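Local structure of esterase (Xanthomonas oryzae pv. oryzae, 3H2G) at residues T14-D19 against V44-F49; A20-L25 against E38-N43; G174-G179 against F375-T380; G226-G231 against D336-L341; L319-P324 against Q352-N357. The protein is a cell wall-degrading esterase that acts on rice cell walls during infection by this bacterial pathogen and belongs to the carboxylic ester hydrolases. All blocks are in the same frame, centred on the assembly; numbering follows the deposited sequence.

How the interactions relate
From the N terminus, interaction 1 closes the outer of two loops, pairing strand 7-16 with strand 43-54 at one side of the large mixed sheet. Interaction 2 lies within that loop and touches interaction 1: it fastens helix 18-26 to the chain leading into strand 43-54. Both close before interaction 3 opens. That contact spans nearly 200 residues, joining the turn after strand 169-175 to the start of helix 376-396, and the loop it closes encloses interactions 4 and 5, whose segments alternate along the chain. Interaction 4 joins the loop before helix 231-246 to the D336 loop and meets interaction 3 through D336 and H377; interaction 5 ties the approach to strand 328-332 to the end of helix 342-353.

Interaction 1. Residues T14-D19 against V44-F49; sequences TSYTRD and VRVAEF
Y16 and V44 grip each other through two backbone bonds: Y16 N gives to V44 O at 2.8 Å, and V44 N returns a bond of the same length to Y16 O. A third bond runs from V46 N to T14 O. Between them S15 and R45 form a non-hydrogen-bonded antiparallel pair, and there S15 CA brings its hydrogen to V44 O in a CH...O contact of 3.2 Å. The S15 hydroxyl leans along the R45 side chain, OG lying 3.4 Å from CG of that arginine, whose chain runs on extended with its CG anti to the backbone N (chi1 -171°).

Y16, V44 and V46 project from the other face. The tyrosine ring slants across V46 and puts CE1 3.4 Å from V46 CG2. The Y16 CG sits beside its own backbone N (chi1 -52°), which lays the ring along strand 43-54 toward V46.

This pairing adds strand 7-16 as an outermost strand of the nine-stranded mixed sheet of an alpha/beta-hydrolase fold, antiparallel to strand 43-54. Further out, helix 108-114 covers the sheet face that carries Y16 and V44, with V110 touching Y16 and A114 touching V44, while I21 of helix 18-26 reaches both. On the opposite face R45 makes a cation-pi contact with F12. The strand passes into helix 18-26 at T17, whose hydroxyl caps A20 N.

Interaction 2. Residues A20-L25 against E38-N43; sequences AISAML and EQAKCN
S22 reaches out of its helix to take the backbone N-H of A40: A40 N gives to S22 OG at 2.9 Å, with an N-H...O angle of 150°. This fastens helix 18-26 to the irregular chain that leads into strand 43-54, in a helical connection between two neighbouring antiparallel strands. The serine rotamer sets up the bond: OG stands beside its own backbone N and anti to the carbonyl carbon (chi1 -73°), where it can also give a weak hydrogen bond to R18 O, one turn back.

A40 turns its methyl toward the helix, and CB meets the I21 branch methyl CG2 at 3.6 Å. The two arms of I21 divide the work. CG2 lies anti to the backbone N and packs on A40, while CG1 carries CD1 to C42 O at 3.8 Å; that buried carbonyl has no polar partner in the model. C42 is itself tied to C75 by a disulfide.

One turn along, L25 rests on E38, with CB and CD1 each 3.4 Å from E38 O. The E38 chain leaves CA at an unusual torsion (chi1 -124°) and then runs out extended to a carboxylate that meets R112 and R389 in salt bridges. The helix carbonyl S22 O and E38 O are joined by a water that donates to both, at 2.8 Å from S22 O and an unusually short 2.5 Å from E38 O.

Interaction 3. Residues G174-G179 against F375-T380; sequences GYSQGG and FAHMLT
Y175, which buries the greatest area here, H377 and S176 carry this contact. The Y175 side chain points at the start of helix 376-396 and ends among its first residues: OH lies 3.2 Å from M378 CA and 3.3 Å from H377 CD2. Farther back on the ring, CE1 is 3.5 Å from T380 OG1, and H377 O sits at the ring edge, near its plane. The phenol and imidazole planes are inclined by 34°, an oblique pairing in which Y175 CE1 lies over one imidazole face, toward its rim. On the phenol itself, S176 CB lies over the centre of one face.

H377 meets S176 with its edge. S176 OG lies in the imidazole plane, 2.7 Å from H377 NE2, in a hydrogen bond whose proton could sit on either atom. The serine CB-OG bond runs anti to the backbone N (chi1 -161°), and its backbone has a positive phi of 65°, a strained conformation that turns the side chain out toward the histidine. On the far side of the imidazole, H377 ND1 is bonded to D336. The histidine's carbonyl is held as well: T380 OG1 gives to H377 O at 2.7 Å, in the carbonyl plane, and T380 N adds a second bond to the same oxygen.

A serine in a sharp GxSxG turn between strand 169-175 and helix 177-192, facing a histidine backed by an aspartate, is consistent with the nucleophile elbow and Ser-His-Asp catalytic triad of alpha/beta hydrolases.

Interaction 4. Residues G226-G231 against D336-L341; sequences GENTFG and DATVPL
The F230 ring meets T338 obliquely, CD2 lying 3.6 Å from T338 OG1, while T229 CB sits over one face of the ring, toward its rim; F375 and F279 each pair edge-to-face with the same phenylalanine. The contact joins two loops beside the probable catalytic triad of an alpha/beta hydrolase, the second of them carrying the probable triad aspartate, D336.

The first loop folds as a type I turn from N228 to G231. The N228 amide ends beside T338, its CG anti to the backbone N (chi1 178°), leaving OD1 4.0 Å from T338 CA. A337 points its methyl at the first loop, and CB packs 3.6 Å from E227 O.

D336 shapes its own loop through OD1. The bond from T338 N, nearly along the C-O axis, closes an Asx turn, and the one from V339 N, at 2.9 Å from above the carboxylate plane, extends it to an Asx motif, while OD2 is hydrogen-bonded to H377 ND1. T338 OG1, placed beside its backbone N, bonds to A374 O. A water also joins the two loops: it donates to N228 OD1 at 2.7 Å and to T338 OG1 at 2.9 Å, and accepts from F230 N at 2.8 Å.

Interaction 5. Residues L319-P324 against Q352-N357; sequences LLEWAP and QQRGSN
R354 lays its guanidinium group against the backbone of E321, one face resting on E321 C, with NE 3.4 Å from E321 CA. The arginine sits where helix 342-353 ends in a Schellman motif, with G355 as the positive-phi residue; E321 is the centre of an inverse gamma turn in the loop that leads to strand 328-332. The contact thus joins the end of helix 342-353 to the loop entering strand 328-332, the strand of the alpha/beta-hydrolase sheet that precedes that helix in the chain.

Beyond its first bond, where CG stands beside the backbone N (chi1 -83°), the arginine chain is extended from CG to NE. It runs over the loop and brings CD to 3.3 Å from W322 N. The E321 side chain crosses it obliquely. Its CB lies 3.6 Å from R354 NH2, yet the carboxylate is turned 72° from the guanidinium plane. The closest charged atoms, E321 OE2 and R354 NH2, are 4.3 Å apart, too far for a salt bridge. Attraction between the charges is probably modest here.

W322 points away from the helix end. P324 CG lies over one face of its indole, F351 pairs with it edge-to-face, and NE1 gives a bond to L319 O, reaching that oxygen from above the carbonyl plane. A323 directs its methyl back at the helix end, where CB lies 3.6 Å from R354 O.

S356 completes the contact with OG anti to its backbone N (chi1 170°), giving its proton to a lone pair of P324 O in the carbonyl plane, 2.7 Å from OG.

Interaction 1. Residues T14-D19 against V44-F49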
# COMPACT_ATOMS: atom_id res chain seq x y z
N THR A 14 -22.71 1.06 -5.40
CA THR A 14 -23.63 1.85 -4.59
C THR A 14 -23.14 3.29 -4.48
O THR A 14 -22.10 3.64 -5.05
CB THR A 14 -23.73 1.25 -3.16
OG1 THR A 14 -24.71 1.97 -2.39
CG2 THR A 14 -22.39 1.35 -2.45
N SER A 15 -23.89 4.12 -3.78
CA SER A 15 -23.52 5.52 -3.59
C SER A 15 -23.90 5.92 -2.17
O SER A 15 -24.85 5.38 -1.60
CB SER A 15 -24.25 6.42 -4.59
OG SER A 15 -23.90 6.10 -5.92
N TYR A 16 -23.16 6.86 -1.61
CA TYR A 16 -23.42 7.35 -0.26
C TYR A 16 -23.68 8.85 -0.33
O TYR A 16 -22.97 9.57 -1.03
CB TYR A 16 -22.23 7.07 0.65
CG TYR A 16 -21.81 5.62 0.60
CD1 TYR A 16 -20.60 5.25 0.03
CD2 TYR A 16 -22.66 4.62 1.07
CE1 TYR A 16 -20.24 3.91 -0.08
CE2 TYR A 16 -22.31 3.28 0.96
CZ TYR A 16 -21.10 2.93 0.38
OH TYR A 16 -20.76 1.60 0.25
N THR A 17 -24.69 9.31 0.40
CA THR A 17 -25.03 10.72 0.40
C THR A 17 -24.06 11.55 1.23
O THR A 17 -23.38 11.03 2.12
CB THR A 17 -26.44 10.96 0.97
OG1 THR A 17 -26.44 10.66 2.37
CG2 THR A 17 -27.46 10.09 0.26
N ARG A 18 -24.00 12.84 0.93
CA ARG A 18 -23.13 13.75 1.65
C ARG A 18 -23.50 13.73 3.14
O ARG A 18 -22.62 13.69 4.00
CB ARG A 18 -23.27 15.17 1.10
CG ARG A 18 -22.33 16.17 1.73
CD ARG A 18 -22.58 17.59 1.23
NE ARG A 18 -23.64 18.27 1.96
CZ ARG A 18 -24.94 18.05 1.80
NH1 ARG A 18 -25.36 17.16 0.92
NH2 ARG A 18 -25.82 18.72 2.53
N ASP A 19 -24.80 13.75 3.43
CA ASP A 19 -25.25 13.75 4.83
C ASP A 19 -24.91 12.46 5.57
O ASP A 19 -24.55 12.50 6.75
CB ASP A 19 -26.76 14.00 4.91
CG ASP A 19 -27.15 15.41 4.49
OD1 ASP A 19 -26.31 16.33 4.62
OD2 ASP A 19 -28.30 15.60 4.05
N VAL A 44 -20.78 10.25 -2.67
CA VAL A 44 -19.72 9.41 -3.22
C VAL A 44 -20.26 8.15 -3.88
O VAL A 44 -21.01 7.40 -3.28
CB VAL A 44 -18.72 8.99 -2.12
CG1 VAL A 44 -17.64 8.09 -2.72
CG2 VAL A 44 -18.09 10.22 -1.48
N ARG A 45 -19.86 7.94 -5.13
CA ARG A 45 -20.28 6.76 -5.88
C ARG A 45 -19.15 5.75 -5.86
O ARG A 45 -17.99 6.10 -6.06
CB ARG A 45 -20.61 7.14 -7.33
CG ARG A 45 -21.27 6.02 -8.12
CD ARG A 45 -21.56 6.45 -9.55
NE ARG A 45 -22.45 5.52 -10.23
CZ ARG A 45 -22.69 5.54 -11.53
NH1 ARG A 45 -22.10 6.44 -12.31
NH2 ARG A 45 -23.53 4.65 -12.07
N VAL A 46 -19.49 4.49 -5.61
CA VAL A 46 -18.51 3.42 -5.57
C VAL A 46 -18.60 2.55 -6.82
O VAL A 46 -19.66 2.02 -7.15
CB VAL A 46 -18.71 2.51 -4.34
CG1 VAL A 46 -17.63 1.43 -4.30
CG2 VAL A 46 -18.67 3.35 -3.07
N ALA A 47 -17.48 2.42 -7.52
CA ALA A 47 -17.42 1.61 -8.73
C ALA A 47 -16.26 0.63 -8.64
O ALA A 47 -15.32 0.83 -7.88
CB ALA A 47 -17.26 2.50 -9.96
N GLU A 48 -16.36 -0.45 -9.41
CA GLU A 48 -15.32 -1.46 -9.45
C GLU A 48 -15.01 -1.68 -10.92
O GLU A 48 -15.81 -1.33 -11.79
CB GLU A 48 -15.80 -2.76 -8.81
CG GLU A 48 -16.99 -3.40 -9.51
CD GLU A 48 -17.55 -4.59 -8.76
OE1 GLU A 48 -18.51 -5.21 -9.25
OE2 GLU A 48 -17.03 -4.90 -7.66
N PHE A 49 -13.85 -2.25 -11.21
CA PHE A 49 -13.48 -2.49 -12.59
C PHE A 49 -12.31 -3.47 -12.71
O PHE A 49 -11.60 -3.72 -11.73
CB PHE A 49 -13.13 -1.16 -13.27
CG PHE A 49 -11.93 -0.45 -12.68
CD1 PHE A 49 -10.66 -0.68 -13.19
CD2 PHE A 49 -12.08 0.42 -11.61
CE1 PHE A 49 -9.54 -0.05 -12.63
CE2 PHE A 49 -10.97 1.07 -11.05
CZ PHE A 49 -9.70 0.83 -11.56

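Interaction 2. Residues A20-L25 against E38-N43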
# COMPACT_ATOMS: atom_id res chain seq x y z
N ALA A 20 -25.05 11.33 4.89
CA ALA A 20 -24.73 10.04 5.51
C ALA A 20 -23.25 10.03 5.89
O ALA A 20 -22.88 9.54 6.95
CB ALA A 20 -25.04 8.91 4.54
N ILE A 21 -22.42 10.57 5.01
CA ILE A 21 -20.98 10.61 5.26
C ILE A 21 -20.68 11.57 6.42
O ILE A 21 -19.88 11.25 7.30
CB ILE A 21 -20.21 11.05 3.99
CG1 ILE A 21 -20.39 9.98 2.90
CG2 ILE A 21 -18.73 11.24 4.30
CD1 ILE A 21 -19.79 10.33 1.55
N SER A 22 -21.34 12.72 6.45
CA SER A 22 -21.14 13.68 7.53
C SER A 22 -21.53 13.05 8.86
O SER A 22 -20.90 13.30 9.89
CB SER A 22 -21.98 14.94 7.30
OG SER A 22 -21.44 15.74 6.27
N ALA A 23 -22.58 12.24 8.84
CA ALA A 23 -23.04 11.57 10.05
C ALA A 23 -21.96 10.63 10.58
O ALA A 23 -21.74 10.55 11.79
CB ALA A 23 -24.33 10.79 9.76
N MET A 24 -21.28 9.92 9.68
CA MET A 24 -20.21 9.02 10.12
C MET A 24 -19.05 9.83 10.69
O MET A 24 -18.38 9.39 11.62
CB MET A 24 -19.72 8.15 8.96
CG MET A 24 -20.72 7.09 8.49
SD MET A 24 -20.01 5.90 7.32
CE MET A 24 -20.19 6.80 5.77
N LEU A 25 -18.82 11.02 10.12
CA LEU A 25 -17.73 11.89 10.58
C LEU A 25 -18.05 12.52 11.94
O LEU A 25 -17.14 12.77 12.74
CB LEU A 25 -17.47 12.99 9.56
CG LEU A 25 -16.90 12.58 8.20
CD1 LEU A 25 -16.91 13.77 7.25
CD2 LEU A 25 -15.48 12.05 8.37
N GLU A 38 -15.82 17.61 11.12
CA GLU A 38 -15.71 17.66 9.66
C GLU A 38 -17.01 17.30 8.96
O GLU A 38 -17.70 16.36 9.34
CB GLU A 38 -14.62 16.69 9.20
CG GLU A 38 -13.53 17.33 8.36
CD GLU A 38 -12.43 16.35 8.01
OE1 GLU A 38 -12.69 15.43 7.20
OE2 GLU A 38 -11.32 16.49 8.54
N GLN A 39 -17.35 18.07 7.93
CA GLN A 39 -18.57 17.82 7.17
C GLN A 39 -18.22 17.47 5.73
O GLN A 39 -17.35 18.09 5.13
CB GLN A 39 -19.48 19.04 7.20
CG GLN A 39 -20.05 19.37 8.57
CD GLN A 39 -20.99 20.56 8.54
OE1 GLN A 39 -21.98 20.56 7.81
NE2 GLN A 39 -20.69 21.57 9.34
N ALA A 40 -18.89 16.46 5.19
CA ALA A 40 -18.64 16.05 3.81
C ALA A 40 -19.19 17.11 2.88
O ALA A 40 -20.11 17.84 3.23
CB ALA A 40 -19.33 14.71 3.53
N LYS A 41 -18.61 17.22 1.69
CA LYS A 41 -19.10 18.19 0.73
C LYS A 41 -19.63 17.49 -0.51
O LYS A 41 -20.33 18.11 -1.32
CB LYS A 41 -18.00 19.18 0.33
CG LYS A 41 -16.88 18.57 -0.50
CD LYS A 41 -16.27 19.60 -1.45
CE LYS A 41 -15.78 20.84 -0.70
NZ LYS A 41 -15.21 21.85 -1.64
N CYS A 42 -19.33 16.20 -0.64
CA CYS A 42 -19.74 15.43 -1.81
C CYS A 42 -20.44 14.11 -1.52
O CYS A 42 -20.21 13.49 -0.48
CB CYS A 42 -18.50 15.09 -2.65
SG CYS A 42 -17.42 16.50 -3.03
N ASN A 43 -21.29 13.69 -2.45
CA ASN A 43 -21.94 12.39 -2.34
C ASN A 43 -20.82 11.55 -2.95
O ASN A 43 -19.97 12.08 -3.67
CB ASN A 43 -23.18 12.28 -3.26
CG ASN A 43 -24.28 13.27 -2.90
OD1 ASN A 43 -24.63 13.43 -1.73
ND2 ASN A 43 -24.85 13.90 -3.92
O HOH W 1 -19.97 15.90 10.37

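Interaction 3. Residues G174-G179 against F375-T380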
# COMPACT_ATOMS: atom_id res chain seq x y z
N GLY A 174 -1.00 6.21 -0.04
CA GLY A 174 -1.17 4.81 0.26
C GLY A 174 -0.72 4.58 1.69
O GLY A 174 0.07 5.35 2.22
N TYR A 175 -1.22 3.51 2.30
CA TYR A 175 -0.89 3.18 3.68
C TYR A 175 -0.24 1.81 3.84
O TYR A 175 -0.68 0.83 3.24
CB TYR A 175 -2.18 3.25 4.52
CG TYR A 175 -2.18 2.40 5.77
CD1 TYR A 175 -1.37 2.72 6.86
CD2 TYR A 175 -2.98 1.26 5.86
CE1 TYR A 175 -1.34 1.92 8.00
CE2 TYR A 175 -2.96 0.45 6.99
CZ TYR A 175 -2.14 0.78 8.06
OH TYR A 175 -2.10 -0.02 9.17
N SER A 176 0.83 1.77 4.64
CA SER A 176 1.58 0.54 4.94
C SER A 176 2.26 -0.00 3.68
O SER A 176 3.12 0.67 3.10
CB SER A 176 0.64 -0.51 5.54
OG SER A 176 1.38 -1.51 6.24
N GLN A 177 1.91 -1.21 3.25
CA GLN A 177 2.51 -1.73 2.02
C GLN A 177 2.15 -0.70 0.96
O GLN A 177 2.92 -0.45 0.02
CB GLN A 177 1.92 -3.08 1.60
CG GLN A 177 2.43 -3.51 0.21
CD GLN A 177 1.64 -4.65 -0.42
OE1 GLN A 177 1.91 -5.04 -1.56
NE2 GLN A 177 0.68 -5.19 0.31
N GLY A 178 0.97 -0.10 1.12
CA GLY A 178 0.49 0.90 0.18
C GLY A 178 1.35 2.14 0.13
O GLY A 178 1.34 2.87 -0.87
N GLY A 179 2.10 2.40 1.20
CA GLY A 179 2.98 3.55 1.23
C GLY A 179 4.16 3.24 0.33
O GLY A 179 4.71 4.12 -0.34
N PHE A 375 0.51 -2.15 17.15
CA PHE A 375 -0.86 -1.73 16.83
C PHE A 375 -1.00 -0.25 16.53
O PHE A 375 -2.04 0.20 16.04
CB PHE A 375 -1.81 -2.12 17.96
CG PHE A 375 -1.92 -3.60 18.17
CD1 PHE A 375 -1.04 -4.26 19.02
CD2 PHE A 375 -2.89 -4.34 17.50
CE1 PHE A 375 -1.12 -5.65 19.20
CE2 PHE A 375 -2.98 -5.73 17.67
CZ PHE A 375 -2.09 -6.37 18.52
N ALA A 376 0.03 0.53 16.85
CA ALA A 376 -0.02 1.97 16.58
C ALA A 376 0.05 2.19 15.08
O ALA A 376 -0.28 3.26 14.57
CB ALA A 376 1.13 2.68 17.29
N HIS A 377 0.49 1.15 14.36
CA HIS A 377 0.62 1.20 12.91
C HIS A 377 -0.74 1.49 12.26
O HIS A 377 -0.86 2.41 11.45
CB HIS A 377 1.17 -0.14 12.40
CG HIS A 377 1.43 -0.18 10.92
ND1 HIS A 377 2.30 0.69 10.30
CD2 HIS A 377 0.96 -1.00 9.96
CE1 HIS A 377 2.36 0.40 9.01
NE2 HIS A 377 1.56 -0.63 8.78
N MET A 378 -1.75 0.72 12.64
CA MET A 378 -3.09 0.88 12.08
C MET A 378 -3.72 2.25 12.34
O MET A 378 -4.55 2.72 11.57
CB MET A 378 -4.02 -0.22 12.60
CG MET A 378 -3.66 -1.62 12.10
SD MET A 378 -2.19 -2.34 12.87
CE MET A 378 -2.95 -3.22 14.24
N LEU A 379 -3.32 2.89 13.44
CA LEU A 379 -3.85 4.20 13.78
C LEU A 379 -3.44 5.27 12.77
O LEU A 379 -4.14 6.26 12.59
CB LEU A 379 -3.37 4.62 15.18
CG LEU A 379 -3.72 3.68 16.33
CD1 LEU A 379 -3.05 4.18 17.61
CD2 LEU A 379 -5.23 3.62 16.50
N THR A 380 -2.30 5.07 12.12
CA THR A 380 -1.80 6.06 11.15
C THR A 380 -2.60 6.14 9.86
O THR A 380 -2.52 7.14 9.15
CB THR A 380 -0.32 5.81 10.78
OG1 THR A 380 -0.21 4.59 10.03
CG2 THR A 380 0.54 5.72 12.03

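Interaction 4. Residues G226-G231 against D336-L341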
# COMPACT_ATOMS: atom_id res chain seq x y z
N GLY A 226 9.52 -0.95 19.48
CA GLY A 226 8.80 -1.94 20.26
C GLY A 226 8.80 -3.30 19.59
O GLY A 226 9.60 -3.56 18.69
N GLU A 227 7.88 -4.15 20.01
CA GLU A 227 7.77 -5.49 19.45
C GLU A 227 7.12 -5.50 18.07
O GLU A 227 6.09 -4.86 17.85
CB GLU A 227 6.96 -6.38 20.40
CG GLU A 227 6.65 -7.76 19.85
CD GLU A 227 5.75 -8.56 20.77
OE1 GLU A 227 6.23 -9.06 21.81
OE2 GLU A 227 4.55 -8.68 20.45
N ASN A 228 7.74 -6.23 17.14
CA ASN A 228 7.22 -6.36 15.79
C ASN A 228 6.29 -7.57 15.80
O ASN A 228 6.56 -8.60 15.19
CB ASN A 228 8.36 -6.57 14.80
CG ASN A 228 7.87 -6.75 13.38
OD1 ASN A 228 6.91 -6.11 12.96
ND2 ASN A 228 8.54 -7.63 12.64
N THR A 229 5.19 -7.40 16.53
CA THR A 229 4.17 -8.42 16.74
C THR A 229 3.69 -9.21 15.52
O THR A 229 3.46 -10.41 15.61
CB THR A 229 2.97 -7.78 17.44
OG1 THR A 229 3.43 -7.03 18.57
CG2 THR A 229 1.98 -8.84 17.91
N PHE A 230 3.55 -8.53 14.39
CA PHE A 230 3.07 -9.20 13.18
C PHE A 230 4.21 -9.66 12.27
O PHE A 230 3.99 -10.01 11.12
CB PHE A 230 2.15 -8.24 12.41
CG PHE A 230 1.20 -7.47 13.29
CD1 PHE A 230 0.37 -8.14 14.19
CD2 PHE A 230 1.14 -6.08 13.23
CE1 PHE A 230 -0.50 -7.43 15.02
CE2 PHE A 230 0.27 -5.37 14.05
CZ PHE A 230 -0.55 -6.04 14.94
N GLY A 231 5.42 -9.68 12.82
CA GLY A 231 6.60 -10.07 12.06
C GLY A 231 6.60 -11.44 11.40
O GLY A 231 7.08 -11.58 10.27
N ASP A 336 4.81 3.80 16.05
CA ASP A 336 4.74 2.65 15.14
C ASP A 336 5.90 1.66 15.22
O ASP A 336 7.02 1.97 14.80
CB ASP A 336 4.62 3.17 13.70
CG ASP A 336 4.13 2.11 12.73
OD1 ASP A 336 4.28 0.90 13.01
OD2 ASP A 336 3.61 2.49 11.66
N ALA A 337 5.63 0.47 15.74
CA ALA A 337 6.65 -0.56 15.87
C ALA A 337 6.63 -1.56 14.71
O ALA A 337 7.53 -2.39 14.58
CB ALA A 337 6.49 -1.30 17.21
N THR A 338 5.59 -1.50 13.88
CA THR A 338 5.50 -2.41 12.74
C THR A 338 6.35 -1.86 11.59
O THR A 338 7.11 -2.59 10.95
CB THR A 338 4.03 -2.59 12.28
OG1 THR A 338 3.28 -3.21 13.34
CG2 THR A 338 3.97 -3.47 11.04
N VAL A 339 6.22 -0.56 11.34
CA VAL A 339 7.00 0.11 10.31
C VAL A 339 7.57 1.38 10.96
O VAL A 339 6.93 2.43 10.94
CB VAL A 339 6.13 0.50 9.09
CG1 VAL A 339 6.98 1.25 8.07
CG2 VAL A 339 5.53 -0.75 8.46
N PRO A 340 8.76 1.28 11.57
CA PRO A 340 9.40 2.42 12.23
C PRO A 340 9.50 3.66 11.35
O PRO A 340 9.78 3.56 10.15
CB PRO A 340 10.76 1.87 12.62
CG PRO A 340 10.44 0.43 12.95
CD PRO A 340 9.55 0.04 11.79
N LEU A 341 9.27 4.82 11.95
CA LEU A 341 9.33 6.08 11.23
C LEU A 341 10.74 6.32 10.68
O LEU A 341 10.96 7.20 9.85
CB LEU A 341 8.91 7.23 12.15
CG LEU A 341 8.63 8.59 11.49
CD1 LEU A 341 7.60 8.42 10.38
CD2 LEU A 341 8.11 9.56 12.56
O HOH W 2 4.28 -5.89 13.64

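Interaction 5. Residues L319-P324 against Q352-N357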
# COMPACT_ATOMS: atom_id res chain seq x y z
N LEU A 319 13.42 1.93 -1.80
CA LEU A 319 12.96 3.11 -2.53
C LEU A 319 13.72 4.33 -2.02
O LEU A 319 13.13 5.37 -1.75
CB LEU A 319 11.46 3.29 -2.33
CG LEU A 319 10.59 2.22 -2.99
CD1 LEU A 319 9.15 2.32 -2.51
CD2 LEU A 319 10.67 2.39 -4.50
N LEU A 320 15.04 4.20 -1.93
CA LEU A 320 15.88 5.26 -1.40
C LEU A 320 16.78 6.00 -2.39
O LEU A 320 16.95 7.22 -2.28
CB LEU A 320 16.76 4.68 -0.29
CG LEU A 320 16.08 3.88 0.82
CD1 LEU A 320 17.13 3.21 1.70
CD2 LEU A 320 15.18 4.80 1.64
N GLU A 321 17.34 5.27 -3.34
CA GLU A 321 18.28 5.87 -4.29
C GLU A 321 17.72 6.60 -5.50
O GLU A 321 17.86 6.14 -6.64
CB GLU A 321 19.27 4.80 -4.75
CG GLU A 321 20.01 4.14 -3.60
CD GLU A 321 21.05 3.15 -4.07
OE1 GLU A 321 20.71 2.25 -4.88
OE2 GLU A 321 22.22 3.26 -3.63
N TRP A 322 17.09 7.74 -5.25
CA TRP A 322 16.54 8.56 -6.32
C TRP A 322 16.24 9.95 -5.78
O TRP A 322 16.34 10.19 -4.57
CB TRP A 322 15.29 7.93 -6.93
CG TRP A 322 14.15 7.70 -5.98
CD1 TRP A 322 14.13 6.87 -4.89
CD2 TRP A 322 12.85 8.29 -6.06
NE1 TRP A 322 12.90 6.91 -4.29
CE2 TRP A 322 12.09 7.77 -4.99
CE3 TRP A 322 12.25 9.20 -6.94
CZ2 TRP A 322 10.76 8.14 -4.77
CZ3 TRP A 322 10.92 9.57 -6.72
CH2 TRP A 322 10.19 9.04 -5.64
N ALA A 323 15.91 10.87 -6.68
CA ALA A 323 15.62 12.24 -6.29
C ALA A 323 14.19 12.62 -6.66
O ALA A 323 13.89 12.92 -7.82
CB ALA A 323 16.61 13.19 -6.98
N PRO A 324 13.27 12.60 -5.67
CA PRO A 324 11.86 12.94 -5.90
C PRO A 324 11.71 14.37 -6.40
O PRO A 324 12.31 15.30 -5.85
CB PRO A 324 11.23 12.72 -4.53
CG PRO A 324 12.11 11.67 -3.90
CD PRO A 324 13.48 12.15 -4.28
N GLN A 352 17.73 14.03 0.02
CA GLN A 352 18.47 15.28 0.13
C GLN A 352 19.90 15.12 -0.38
O GLN A 352 20.44 16.02 -1.03
CB GLN A 352 18.46 15.77 1.58
CG GLN A 352 17.04 15.94 2.14
CD GLN A 352 17.02 16.42 3.58
OE1 GLN A 352 17.80 15.97 4.42
NE2 GLN A 352 16.10 17.34 3.88
N GLN A 353 20.50 13.98 -0.09
CA GLN A 353 21.87 13.72 -0.54
C GLN A 353 21.90 13.68 -2.06
O GLN A 353 22.92 13.99 -2.68
CB GLN A 353 22.37 12.39 0.03
CG GLN A 353 23.81 12.06 -0.32
CD GLN A 353 24.80 13.08 0.22
OE1 GLN A 353 24.83 13.34 1.43
NE2 GLN A 353 25.60 13.67 -0.66
N ARG A 354 20.78 13.29 -2.67
CA ARG A 354 20.71 13.21 -4.12
C ARG A 354 20.19 14.49 -4.77
O ARG A 354 19.82 14.49 -5.95
CB ARG A 354 19.88 12.00 -4.54
CG ARG A 354 20.68 10.70 -4.55
CD ARG A 354 19.82 9.47 -4.75
NE ARG A 354 20.63 8.26 -4.89
CZ ARG A 354 21.23 7.88 -6.01
NH1 ARG A 354 21.11 8.61 -7.11
NH2 ARG A 354 21.96 6.77 -6.04
N GLY A 355 20.16 15.57 -4.00
CA GLY A 355 19.73 16.85 -4.53
C GLY A 355 18.26 17.24 -4.45
O GLY A 355 17.87 18.27 -5.01
N SER A 356 17.44 16.44 -3.78
CA SER A 356 16.02 16.76 -3.67
C SER A 356 15.60 17.30 -2.31
O SER A 356 15.90 16.70 -1.28
CB SER A 356 15.17 15.53 -3.99
OG SER A 356 13.81 15.78 -3.66
N ASN A 357 14.91 18.43 -2.31
CA ASN A 357 14.42 19.03 -1.08
C ASN A 357 12.89 19.05 -1.14
O ASN A 357 12.24 19.81 -0.43
CB ASN A 357 14.95 20.46 -0.92
CG ASN A 357 14.18 21.46 -1.78
OD1 ASN A 357 14.09 21.32 -3.00
ND2 ASN A 357 13.64 22.49 -1.13